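Local coordinates for beta-N-acetylhexosaminidase (Mycobacterium smegmatis, PDB 4YYF), which probably hydrolyses terminal non-reducing N-acetyl-D-hexosamine residues from N-acetyl-beta-D-hexosaminides, as a member of glycosyl hydrolase family 3, at residues 268-273 with 312-317. The protein carries 1 engineered substitution. Numbering follows the deposited sequence.
Sequences AVYNLL and LQAGAD. Engineered in segment 268-273: V269 (natural residue Ala).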
# COMPACT_ATOMS: atom_id res chain seq x y z
N ALA A 268 -8.22 -11.27 11.59
CA ALA A 268 -7.47 -11.02 12.81
C ALA A 268 -6.46 -9.88 12.67
O ALA A 268 -6.24 -9.11 13.61
CB ALA A 268 -6.78 -12.28 13.27
N VAL A 269 -5.84 -9.79 11.50
CA VAL A 269 -4.83 -8.76 11.27
C VAL A 269 -5.45 -7.38 11.32
O VAL A 269 -4.92 -6.47 11.97
CB VAL A 269 -4.14 -8.96 9.92
CG1 VAL A 269 -2.91 -8.06 9.81
CG2 VAL A 269 -3.75 -10.37 9.80
N TYR A 270 -6.58 -7.22 10.63
CA TYR A 270 -7.25 -5.93 10.58
C TYR A 270 -7.87 -5.57 11.92
O TYR A 270 -7.78 -4.41 12.34
CB TYR A 270 -8.26 -5.91 9.42
CG TYR A 270 -7.57 -6.16 8.10
CD1 TYR A 270 -6.95 -5.12 7.42
CD2 TYR A 270 -7.51 -7.44 7.55
CE1 TYR A 270 -6.30 -5.35 6.21
CE2 TYR A 270 -6.86 -7.67 6.35
CZ TYR A 270 -6.26 -6.62 5.68
OH TYR A 270 -5.63 -6.86 4.49
N ASN A 271 -8.44 -6.55 12.62
CA ASN A 271 -8.92 -6.28 13.97
C ASN A 271 -7.79 -5.79 14.87
O ASN A 271 -7.99 -4.91 15.69
CB ASN A 271 -9.59 -7.51 14.60
CG ASN A 271 -10.92 -7.85 13.97
OD1 ASN A 271 -11.58 -6.98 13.38
ND2 ASN A 271 -11.33 -9.11 14.10
N LEU A 272 -6.60 -6.37 14.71
CA LEU A 272 -5.46 -5.99 15.55
C LEU A 272 -5.13 -4.52 15.32
O LEU A 272 -4.89 -3.77 16.27
CB LEU A 272 -4.24 -6.85 15.20
CG LEU A 272 -3.02 -6.67 16.11
CD1 LEU A 272 -3.29 -7.27 17.47
CD2 LEU A 272 -1.77 -7.29 15.46
N LEU A 273 -5.14 -4.11 14.05
CA LEU A 273 -4.83 -2.74 13.65
C LEU A 273 -5.94 -1.77 14.07
O LEU A 273 -5.66 -0.71 14.64
CB LEU A 273 -4.57 -2.71 12.14
CG LEU A 273 -4.07 -1.42 11.47
CD1 LEU A 273 -2.79 -0.92 12.14
CD2 LEU A 273 -3.85 -1.66 9.96
N LEU A 312 -10.92 -7.80 1.12
CA LEU A 312 -11.97 -6.85 1.50
C LEU A 312 -12.86 -7.42 2.59
O LEU A 312 -13.36 -6.66 3.44
CB LEU A 312 -12.81 -6.43 0.28
CG LEU A 312 -12.00 -5.79 -0.84
CD1 LEU A 312 -12.91 -5.44 -2.04
CD2 LEU A 312 -11.24 -4.55 -0.34
N GLN A 313 -13.07 -8.74 2.58
CA GLN A 313 -13.81 -9.40 3.67
C GLN A 313 -13.04 -9.28 4.97
O GLN A 313 -13.63 -9.08 6.04
CB GLN A 313 -13.98 -10.90 3.39
CG GLN A 313 -15.02 -11.29 2.37
CD GLN A 313 -15.02 -12.79 2.12
OE1 GLN A 313 -13.96 -13.42 2.09
NE2 GLN A 313 -16.20 -13.37 1.97
N ALA A 314 -11.72 -9.44 4.89
CA ALA A 314 -10.89 -9.46 6.09
C ALA A 314 -10.78 -8.07 6.71
O ALA A 314 -10.65 -7.93 7.92
CB ALA A 314 -9.53 -10.04 5.79
N GLY A 315 -10.81 -7.04 5.89
CA GLY A 315 -10.79 -5.69 6.43
C GLY A 315 -9.91 -4.69 5.71
O GLY A 315 -9.80 -3.55 6.16
N ALA A 316 -9.30 -5.09 4.60
CA ALA A 316 -8.54 -4.13 3.81
C ALA A 316 -9.48 -3.08 3.21
O ALA A 316 -10.63 -3.39 2.88
CB ALA A 316 -7.75 -4.83 2.70
N ASP A 317 -9.00 -1.85 3.08
CA ASP A 317 -9.77 -0.80 2.40
C ASP A 317 -9.42 -0.73 0.94
O ASP A 317 -10.14 -0.15 0.13
CB ASP A 317 -9.45 0.57 2.97
CG ASP A 317 -9.73 0.68 4.43
OD1 ASP A 317 -10.89 0.42 4.83
OD2 ASP A 317 -8.79 1.02 5.18
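The ring of Y270, reaching out from helix 267-275, lies with one face over the G315-A316 peptide, where helix 304-314 ends and the chain turns toward strand 319-321. Y270 CG is anti to the residue's own carbonyl carbon, beside its backbone N (chi1 -60°), which carries the ring across to this turn. G315 C lies 3.4 Å from Y270 CD1, and A316 N lies 3.4 Å from Y270 CE1, both over the rim. G315 CA adds a CH-pi contact over the face, 4.0 Å from the centroid of the Y270 ring and 23° off its normal. The two alanine methyls meet different parts of the ring: A314 CB touches Y270 CE2 at 3.6 Å, while A316 CB approaches the phenol end, 3.4 Å from Y270 OH. A314 O comes obliquely to Y270 CD2, at 3.2 Å. G315, with positive phi (138°), is the first non-helical residue after helix 304-314; having no side chain, it lets Y270 CA and G315 CA come within 5.5 Å. In this TIM-barrel domain of glycosyl hydrolase family 3, the contact joins helix 267-275 to the end of helix 304-314, and V249, V287 and T289 of strands 246-249 and 287-289 also pack on Y270. No hydrogen bond links the two segments: they meet through van der Waals and CH-pi packing on the G315-A316 peptide and two alanine methyls, while the hydroxyl of the buried Y270 is hydrogen-bonded to S264 O.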